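Side-chain contacts in putative TRAP PERIPLASMIC SOLUTE BINDING PROTEIN (Haemophilus influenzae, PDB 4PBQ), which probably captures L-gulonate or related sugar acids in the periplasm and delivers them to a TRAP-type membrane transporter: residues I27-Y32 / I41-Y46; Y107-N112 / Q321-A326. All blocks are in the same frame, centred on the assembly; numbering follows the deposited sequence.

Contact 1 (I27-Y32 / I41-Y46); sequences IKLGHY and IALQEY. With 2UF (L-gulonate), chain D.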
ATOM      1  N   ILE A  27      17.505 -10.137  11.563  1.00 10.69           N
ATOM      2  CA  ILE A  27      16.871  -9.317  10.539  1.00 12.77           C
ATOM      3  C   ILE A  27      15.672  -8.565  11.133  1.00 10.11           C
ATOM      4  O   ILE A  27      14.657  -9.163  11.476  1.00 12.07           O
ATOM      5  CB  ILE A  27      16.454 -10.220   9.393  1.00 10.47           C
ATOM      6  CG1 ILE A  27      17.716 -10.730   8.689  1.00 15.57           C
ATOM      7  CG2 ILE A  27      15.570  -9.494   8.412  1.00 10.97           C
ATOM      8  CD1 ILE A  27      17.444 -11.763   7.652  1.00 20.30           C
ATOM      9  N   LYS A  28      15.801  -7.244  11.265  1.00  8.30           N
ATOM     10  CA  LYS A  28      14.719  -6.437  11.798  1.00  7.54           C
ATOM     11  C   LYS A  28      13.801  -6.158  10.621  1.00 10.18           C
ATOM     12  O   LYS A  28      14.283  -5.841   9.535  1.00  9.84           O
ATOM     13  CB  LYS A  28      15.208  -5.100  12.361  1.00  9.07           C
ATOM     14  CG  LYS A  28      16.218  -5.210  13.495  1.00 13.50           C
ATOM     15  CD  LYS A  28      16.519  -3.837  14.117  1.00 14.81           C
ATOM     16  CE  LYS A  28      17.074  -2.833  13.112  1.00 20.74           C
ATOM     17  NZ  LYS A  28      18.366  -3.265  12.535  1.00 16.55           N
ATOM     18  N   LEU A  29      12.510  -6.318  10.844  1.00  6.16           N
ATOM     19  CA  LEU A  29      11.498  -6.136   9.789  1.00  5.53           C
ATOM     20  C   LEU A  29      10.470  -5.119  10.247  1.00  6.05           C
ATOM     21  O   LEU A  29       9.665  -5.364  11.172  1.00  7.80           O
ATOM     22  CB  LEU A  29      10.831  -7.475   9.464  1.00  5.63           C
ATOM     23  CG  LEU A  29       9.986  -7.490   8.189  1.00  8.10           C
ATOM     24  CD1 LEU A  29       9.762  -8.941   7.807  1.00  8.99           C
ATOM     25  CD2 LEU A  29       8.669  -6.750   8.331  1.00 10.21           C
ATOM     26  N   GLY A  30      10.477  -3.954   9.604  1.00  7.28           N
ATOM     27  CA  GLY A  30       9.603  -2.880  10.032  1.00  5.53           C
ATOM     28  C   GLY A  30       8.469  -2.610   9.061  1.00  5.52           C
ATOM     29  O   GLY A  30       8.641  -2.753   7.869  1.00  5.86           O
ATOM     30  N   HIS A  31       7.307  -2.264   9.595  1.00  6.07           N
ATOM     31  CA  HIS A  31       6.194  -1.842   8.751  1.00  5.50           C
ATOM     32  C   HIS A  31       5.284  -0.881   9.505  1.00  6.28           C
ATOM     33  O   HIS A  31       5.446  -0.664  10.714  1.00  7.06           O
ATOM     34  CB  HIS A  31       5.441  -3.044   8.184  1.00  7.01           C
ATOM     35  CG  HIS A  31       4.691  -3.837   9.194  1.00  6.64           C
ATOM     36  ND1 HIS A  31       3.363  -3.616   9.489  1.00  9.46           N
ATOM     37  CD2 HIS A  31       5.083  -4.885   9.959  1.00  8.88           C
ATOM     38  CE1 HIS A  31       2.968  -4.498  10.391  1.00 13.27           C
ATOM     39  NE2 HIS A  31       3.995  -5.271  10.692  1.00  8.56           N
ATOM     40  N   TYR A  32       4.332  -0.288   8.775  1.00  6.37           N
ATOM     41  CA  TYR A  32       3.454   0.734   9.331  1.00  7.00           C
ATOM     42  C   TYR A  32       2.068   0.291   9.797  1.00  6.88           C
ATOM     43  O   TYR A  32       1.351   1.066  10.450  1.00  7.50           O
ATOM     44  CB  TYR A  32       3.284   1.873   8.317  1.00  5.15           C
ATOM     45  CG  TYR A  32       2.503   1.631   7.040  1.00  7.05           C
ATOM     46  CD1 TYR A  32       1.114   1.575   7.049  1.00  6.13           C
ATOM     47  CD2 TYR A  32       3.154   1.559   5.804  1.00  7.67           C
ATOM     48  CE1 TYR A  32       0.396   1.430   5.876  1.00  4.53           C
ATOM     49  CE2 TYR A  32       2.427   1.413   4.617  1.00  8.45           C
ATOM     50  CZ  TYR A  32       1.060   1.353   4.667  1.00  6.93           C
ATOM     51  OH  TYR A  32       0.341   1.222   3.487  1.00  9.27           O
ATOM     52  N   ILE A  41       0.045 -10.691  10.764  1.00 11.52           N
ATOM     53  CA  ILE A  41      -0.333 -12.049  11.146  1.00  8.46           C
ATOM     54  C   ILE A  41       0.351 -13.049  10.229  1.00 10.90           C
ATOM     55  O   ILE A  41       0.921 -14.034  10.692  1.00 10.16           O
ATOM     56  CB  ILE A  41      -1.869 -12.218  11.093  1.00  7.87           C
ATOM     57  CG1 ILE A  41      -2.527 -11.397  12.217  1.00 13.04           C
ATOM     58  CG2 ILE A  41      -2.266 -13.655  11.279  1.00 11.18           C
ATOM     59  CD1 ILE A  41      -4.027 -11.240  12.074  1.00 17.87           C
ATOM     60  N   ALA A  42       0.307 -12.788   8.926  1.00  9.21           N
ATOM     61  CA  ALA A  42       0.965 -13.665   7.954  1.00  7.95           C
ATOM     62  C   ALA A  42       2.498 -13.659   8.068  1.00  9.03           C
ATOM     63  O   ALA A  42       3.136 -14.695   7.870  1.00 10.59           O
ATOM     64  CB  ALA A  42       0.506 -13.319   6.526  1.00 11.06           C
ATOM     65  N   LEU A  43       3.087 -12.509   8.391  1.00  7.76           N
ATOM     66  CA  LEU A  43       4.518 -12.436   8.667  1.00 11.39           C
ATOM     67  C   LEU A  43       4.865 -13.334   9.845  1.00 10.74           C
ATOM     68  O   LEU A  43       5.851 -14.073   9.809  1.00 10.65           O
ATOM     69  CB  LEU A  43       4.932 -11.009   9.007  1.00  9.34           C
ATOM     70  CG  LEU A  43       5.194 -10.046   7.868  1.00  9.37           C
ATOM     71  CD1 LEU A  43       5.527  -8.697   8.453  1.00 11.84           C
ATOM     72  CD2 LEU A  43       6.308 -10.519   6.934  1.00 12.27           C
ATOM     73  N   GLN A  44       4.062 -13.262  10.901  1.00  8.82           N
ATOM     74  CA  GLN A  44       4.307 -14.082  12.097  1.00  8.48           C
ATOM     75  C   GLN A  44       4.217 -15.574  11.835  1.00 10.94           C
ATOM     76  O   GLN A  44       5.076 -16.343  12.279  1.00 14.61           O
ATOM     77  CB  GLN A  44       3.300 -13.760  13.203  1.00 12.32           C
ATOM     78  CG  GLN A  44       3.363 -12.401  13.831  1.00 17.27           C
ATOM     79  CD  GLN A  44       2.245 -12.207  14.878  1.00 28.21           C
ATOM     80  OE1 GLN A  44       1.035 -12.311  14.574  1.00 21.57           O
ATOM     81  NE2 GLN A  44       2.647 -11.919  16.107  1.00 31.92           N
ATOM     82  N   GLU A  45       3.170 -15.987  11.142  1.00 10.39           N
ATOM     83  CA  GLU A  45       2.854 -17.409  11.046  1.00 11.11           C
ATOM     84  C   GLU A  45       3.586 -18.105   9.905  1.00 15.93           C
ATOM     85  O   GLU A  45       3.852 -19.314   9.987  1.00 16.11           O
ATOM     86  CB  GLU A  45       1.353 -17.595  10.881  1.00 15.37           C
ATOM     87  CG  GLU A  45       0.574 -17.248  12.117  1.00 26.94           C
ATOM     88  CD  GLU A  45       1.139 -17.918  13.360  1.00 32.19           C
ATOM     89  OE1 GLU A  45       1.406 -19.157  13.302  1.00 20.11           O
ATOM     90  OE2 GLU A  45       1.341 -17.190  14.370  1.00 28.39           O
ATOM     91  N   TYR A  46       3.875 -17.359   8.837  1.00 12.00           N
ATOM     92  CA  TYR A  46       4.356 -17.965   7.590  1.00  9.96           C
ATOM     93  C   TYR A  46       5.770 -17.518   7.217  1.00 13.69           C
ATOM     94  O   TYR A  46       6.605 -18.346   6.877  1.00 18.85           O
ATOM     95  CB  TYR A  46       3.370 -17.711   6.428  1.00 10.58           C
ATOM     96  CG  TYR A  46       1.984 -18.167   6.787  1.00 12.19           C
ATOM     97  CD1 TYR A  46       1.721 -19.504   7.021  1.00 12.69           C
ATOM     98  CD2 TYR A  46       0.951 -17.255   6.949  1.00 10.44           C
ATOM     99  CE1 TYR A  46       0.466 -19.919   7.399  1.00 16.23           C
ATOM    100  CE2 TYR A  46      -0.306 -17.667   7.326  1.00 15.99           C
ATOM    101  CZ  TYR A  46      -0.543 -18.990   7.540  1.00 18.87           C
ATOM    102  OH  TYR A  46      -1.797 -19.402   7.911  1.00 20.17           O
TER
HETATM  103  O6A 2UF D 401       0.550   6.611   4.604  1.00  6.48           O
HETATM  104  C6  2UF D 401      -0.269   6.135   3.806  1.00 10.19           C
HETATM  105  O6B 2UF D 401      -1.408   6.577   3.591  1.00  8.56           O
HETATM  106  C5  2UF D 401       0.155   4.851   3.063  1.00  8.06           C
HETATM  107  O5  2UF D 401      -1.005   4.109   2.756  1.00  5.42           O
HETATM  108  C4  2UF D 401       0.914   5.194   1.761  1.00  8.76           C
HETATM  109  O4  2UF D 401       2.157   5.841   2.080  1.00  6.81           O
HETATM  110  C3  2UF D 401       1.158   3.908   0.944  1.00  5.48           C
HETATM  111  O3  2UF D 401       1.752   2.831   1.747  1.00  5.86           O
HETATM  112  C2  2UF D 401       2.071   4.175  -0.265  1.00  6.75           C
HETATM  113  O2  2UF D 401       1.922   3.035  -1.089  1.00  6.20           O
HETATM  114  C1  2UF D 401       1.600   5.413  -1.089  1.00  4.97           C
HETATM  115  O1  2UF D 401       2.411   5.476  -2.273  1.00  6.69           O
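In the beta-alpha-beta unit formed by strand 25-30, helix 38-54 and strand 59-64, Leu29 of the strand and Leu43 of the helix meet tip to tip. Their branches pair one to one: Leu29 CD2 lies 3.7 Å from Leu43 CD1, and Leu29 CD1 is 3.9 Å from Leu43 CD2. Leu29 CA and Leu43 CA are 9.5 Å apart, and the two side chains fill the space between. The first torsions place Leu29 CG anti to its own nitrogen (chi1 -167°) and Leu43 CG anti to its carbonyl carbon (chi1 -82°).

Leu43 CD1 has a second neighbour, the imidazole carbon His31 CD2 at 4.1 Å, approached obliquely. His31 NE2 is hydrogen-bonded to His40 ND1, and a weak bond joins His31 ND1 to Asn33 N; together they probably limit the ring's rotation. One residue on, Tyr32 enters the L-gulonate pocket, where Tyr32 OH stands 2.8 Å from ligand O3, a probable hydrogen bond whose proton is not settled.

Ile61 of strand 59-64 touches Leu29, while Ile88 of strand 86-89 touches both His31 and Leu43. Helix 248-281 packs against the helical segment through Tyr261 on Ala42 and Leu268 on Ile41.

Contact 2 (Y107-N112 / Q321-A326); sequences YLFKDN and QKINEA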
ATOM      1  N   TYR A 107      -7.653   3.495 -10.897  1.00 10.60           N
ATOM      2  CA  TYR A 107      -8.507   2.628 -11.717  1.00 12.92           C
ATOM      3  C   TYR A 107      -7.733   1.631 -12.617  1.00 13.92           C
ATOM      4  O   TYR A 107      -8.225   1.169 -13.647  1.00 17.51           O
ATOM      5  CB  TYR A 107      -9.545   3.489 -12.487  1.00 14.72           C
ATOM      6  CG  TYR A 107     -10.293   4.408 -11.538  1.00 12.47           C
ATOM      7  CD1 TYR A 107     -11.197   3.895 -10.625  1.00 10.70           C
ATOM      8  CD2 TYR A 107     -10.058   5.779 -11.519  1.00 12.04           C
ATOM      9  CE1 TYR A 107     -11.856   4.709  -9.691  1.00 11.12           C
ATOM     10  CE2 TYR A 107     -10.696   6.601 -10.602  1.00 11.45           C
ATOM     11  CZ  TYR A 107     -11.614   6.078  -9.700  1.00 12.14           C
ATOM     12  OH  TYR A 107     -12.270   6.892  -8.802  1.00 15.11           O
ATOM     13  N   LEU A 108      -6.530   1.267 -12.181  1.00 10.97           N
ATOM     14  CA  LEU A 108      -5.717   0.296 -12.895  1.00 15.89           C
ATOM     15  C   LEU A 108      -6.300  -1.116 -12.781  1.00 15.39           C
ATOM     16  O   LEU A 108      -6.250  -1.884 -13.745  1.00 16.31           O
ATOM     17  CB  LEU A 108      -4.283   0.326 -12.355  1.00 14.19           C
ATOM     18  CG  LEU A 108      -3.202  -0.367 -13.177  1.00 16.49           C
ATOM     19  CD1 LEU A 108      -3.049   0.269 -14.552  1.00 19.57           C
ATOM     20  CD2 LEU A 108      -1.891  -0.316 -12.395  1.00 14.00           C
ATOM     21  N   PHE A 109      -6.864  -1.440 -11.613  1.00 14.06           N
ATOM     22  CA  PHE A 109      -7.381  -2.783 -11.320  1.00 11.21           C
ATOM     23  C   PHE A 109      -8.853  -2.767 -10.944  1.00 16.33           C
ATOM     24  O   PHE A 109      -9.252  -1.941 -10.133  1.00 16.55           O
ATOM     25  CB  PHE A 109      -6.644  -3.398 -10.133  1.00  9.50           C
ATOM     26  CG  PHE A 109      -5.162  -3.440 -10.276  1.00 11.35           C
ATOM     27  CD1 PHE A 109      -4.556  -3.878 -11.445  1.00 11.80           C
ATOM     28  CD2 PHE A 109      -4.361  -3.078  -9.214  1.00 13.34           C
ATOM     29  CE1 PHE A 109      -3.180  -3.929 -11.557  1.00 14.13           C
ATOM     30  CE2 PHE A 109      -2.968  -3.132  -9.318  1.00 14.52           C
ATOM     31  CZ  PHE A 109      -2.382  -3.557 -10.487  1.00 12.23           C
ATOM     32  N   LYS A 110      -9.628  -3.727 -11.473  1.00 16.41           N
ATOM     33  CA  LYS A 110     -11.088  -3.766 -11.266  1.00 17.60           C
ATOM     34  C   LYS A 110     -11.528  -4.309  -9.901  1.00 17.04           C
ATOM     35  O   LYS A 110     -12.591  -3.934  -9.399  1.00 17.61           O
ATOM     36  CB  LYS A 110     -11.784  -4.544 -12.400  1.00 14.94           C
ATOM     37  CG  LYS A 110     -11.798  -6.064 -12.254  1.00 16.38           C
ATOM     38  CD  LYS A 110     -12.451  -6.736 -13.485  1.00 22.81           C
ATOM     39  CE  LYS A 110     -13.007  -8.117 -13.145  1.00 28.08           C
ATOM     40  NZ  LYS A 110     -12.091  -9.204 -13.536  1.00 40.26           N
ATOM     41  N   ASP A 111     -10.698  -5.170  -9.304  1.00 15.95           N
ATOM     42  CA  ASP A 111     -10.995  -5.776  -8.013  1.00 16.97           C
ATOM     43  C   ASP A 111      -9.735  -6.425  -7.433  1.00 10.96           C
ATOM     44  O   ASP A 111      -8.679  -6.421  -8.072  1.00 11.85           O
ATOM     45  CB  ASP A 111     -12.160  -6.782  -8.113  1.00 19.17           C
ATOM     46  CG  ASP A 111     -11.939  -7.875  -9.158  1.00 20.40           C
ATOM     47  OD1 ASP A 111     -10.794  -8.337  -9.363  1.00 17.56           O
ATOM     48  OD2 ASP A 111     -12.950  -8.305  -9.774  1.00 21.93           O
ATOM     49  N   ASN A 112      -9.849  -6.957  -6.224  1.00 12.87           N
ATOM     50  CA  ASN A 112      -8.701  -7.546  -5.536  1.00 14.14           C
ATOM     51  C   ASN A 112      -8.058  -8.689  -6.337  1.00 11.09           C
ATOM     52  O   ASN A 112      -6.830  -8.768  -6.443  1.00 12.14           O
ATOM     53  CB  ASN A 112      -9.095  -8.089  -4.167  1.00 12.01           C
ATOM     54  CG  ASN A 112      -9.438  -7.001  -3.171  1.00 10.13           C
ATOM     55  OD1 ASN A 112      -8.889  -5.898  -3.211  1.00 10.61           O
ATOM     56  ND2 ASN A 112     -10.334  -7.317  -2.249  1.00 11.67           N
ATOM     57  N   GLN A 321       0.160  -1.251 -21.257  1.00 20.44           N
ATOM     58  CA  GLN A 321      -0.227  -2.297 -22.196  1.00 21.29           C
ATOM     59  C   GLN A 321       0.042  -3.689 -21.616  1.00 21.78           C
ATOM     60  O   GLN A 321      -0.801  -4.575 -21.700  1.00 21.04           O
ATOM     61  CB  GLN A 321       0.517  -2.139 -23.522  1.00 27.64           C
ATOM     62  CG  GLN A 321       0.390  -3.364 -24.426  1.00 35.08           C
ATOM     63  CD  GLN A 321       0.934  -3.129 -25.825  1.00 45.86           C
ATOM     64  OE1 GLN A 321       1.336  -2.013 -26.182  1.00 49.49           O
ATOM     65  NE2 GLN A 321       0.947  -4.185 -26.629  1.00 48.26           N
ATOM     66  N   LYS A 322       1.209  -3.881 -21.020  1.00 19.80           N
ATOM     67  CA  LYS A 322       1.543  -5.191 -20.472  1.00 27.93           C
ATOM     68  C   LYS A 322       0.684  -5.519 -19.257  1.00 21.54           C
ATOM     69  O   LYS A 322       0.340  -6.679 -19.021  1.00 17.65           O
ATOM     70  CB  LYS A 322       3.025  -5.262 -20.109  1.00 21.42           C
ATOM     71  CG  LYS A 322       3.953  -5.188 -21.328  1.00 24.05           C
ATOM     72  CD  LYS A 322       5.362  -5.627 -20.975  1.00 30.62           C
ATOM     73  CE  LYS A 322       6.372  -5.178 -22.017  1.00 40.32           C
ATOM     74  NZ  LYS A 322       5.832  -5.245 -23.389  1.00 44.34           N
ATOM     75  N   ILE A 323       0.361  -4.498 -18.475  1.00 17.19           N
ATOM     76  CA  ILE A 323      -0.505  -4.675 -17.314  1.00 15.51           C
ATOM     77  C   ILE A 323      -1.896  -5.125 -17.779  1.00 16.32           C
ATOM     78  O   ILE A 323      -2.472  -6.082 -17.252  1.00 16.07           O
ATOM     79  CB  ILE A 323      -0.581  -3.373 -16.500  1.00 14.66           C
ATOM     80  CG1 ILE A 323       0.722  -3.192 -15.703  1.00 14.68           C
ATOM     81  CG2 ILE A 323      -1.784  -3.397 -15.570  1.00 14.35           C
ATOM     82  CD1 ILE A 323       0.868  -1.843 -15.019  1.00 16.25           C
ATOM     83  N   ASN A 324      -2.419  -4.458 -18.796  1.00 16.84           N
ATOM     84  CA  ASN A 324      -3.706  -4.843 -19.358  1.00 22.18           C
ATOM     85  C   ASN A 324      -3.678  -6.253 -19.962  1.00 21.26           C
ATOM     86  O   ASN A 324      -4.622  -7.014 -19.793  1.00 19.98           O
ATOM     87  CB  ASN A 324      -4.183  -3.801 -20.376  1.00 19.04           C
ATOM     88  CG  ASN A 324      -4.715  -2.544 -19.704  1.00 24.38           C
ATOM     89  OD1 ASN A 324      -5.182  -2.595 -18.569  1.00 25.27           O
ATOM     90  ND2 ASN A 324      -4.644  -1.416 -20.397  1.00 31.11           N
ATOM     91  N   GLU A 325      -2.587  -6.612 -20.628  1.00 19.09           N
ATOM     92  CA  GLU A 325      -2.446  -7.957 -21.184  1.00 22.28           C
ATOM     93  C   GLU A 325      -2.409  -9.053 -20.104  1.00 20.18           C
ATOM     94  O   GLU A 325      -2.800 -10.190 -20.360  1.00 20.49           O
ATOM     95  CB  GLU A 325      -1.208  -8.015 -22.075  1.00 25.99           C
ATOM     96  CG  GLU A 325      -1.375  -7.151 -23.323  1.00 31.25           C
ATOM     97  CD  GLU A 325      -0.097  -6.966 -24.134  1.00 34.55           C
ATOM     98  OE1 GLU A 325       1.011  -7.215 -23.602  1.00 39.34           O
ATOM     99  OE2 GLU A 325      -0.213  -6.565 -25.316  1.00 41.15           O
ATOM    100  N   ALA A 326      -1.950  -8.709 -18.902  1.00 17.49           N
ATOM    101  CA  ALA A 326      -1.881  -9.670 -17.801  1.00 19.67           C
ATOM    102  C   ALA A 326      -3.216  -9.867 -17.082  1.00 17.98           C
ATOM    103  O   ALA A 326      -3.369 -10.814 -16.307  1.00 17.53           O
ATOM    104  CB  ALA A 326      -0.818  -9.239 -16.794  1.00 15.90           C
TER
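Ile323 of the helical segment 321-326 packs against Leu108 and Phe109 of the loop 107-112, and it carries the contact from the helix side. Along the helix, Gln321 comes first and sends its amide over the exposed surface to Glu325: Gln321 NE2 donates to Glu325 OE2 at 3.0 Å, with an N-H...O angle of 167°. The acceptor lies in the amide plane, whereas the N-H reaches the carboxylate from above its plane, 40° out of it.

Ile323 follows, crossing Leu108 at about a right angle. Its CG2, anti to the backbone N, sits 4.0 Å from Leu108 CD1 and 4.1 Å from Leu108 CG, while Ile323 CD1 is 4.1 Å from Leu108 CD2. The same CG2 meets Phe109 CE1 obliquely at 4.3 Å. Leu108 also lays CG over one face of the Phe109 ring, 3.9 Å above its plane and toward the rim, making the three buried side chains one apolar cluster.

Asn324 OD1 accepts a bond from Lys327 NZ, which also bonds Leu108 O and so links the two segments.

Around this cluster, Val118 of helix 112-119 touches both Ile323 and Phe109, Tyr306 of helix 292-312 meets Leu108, and Phe146 of strand 136-151 packs on Phe109.

How the contacts relate
From the N terminus, contact 1 closes first along the chain: eight residues, three of them already helical, separate its segments, a short loop inside one beta-alpha-beta unit. Contact 2 opens only after that closure, so the two are in series and neither nest nor cross. It spans 208 residues, bringing the C-terminal helix 316-326 back to the loop before helix 112-119. The centres of contact 1 and contact 2 are 28 Å apart, and the nearest atoms of contact 1 and contact 2 are about 13 Å apart. Helix 248-281 reaches a segment of each, packing on 41-46 and hydrogen-bonding Asn112 of 107-112 through Glu273. Tyr32 lines the L-gulonate pocket, whereas the Phe109 side chain stays about 11 Å from the ligand.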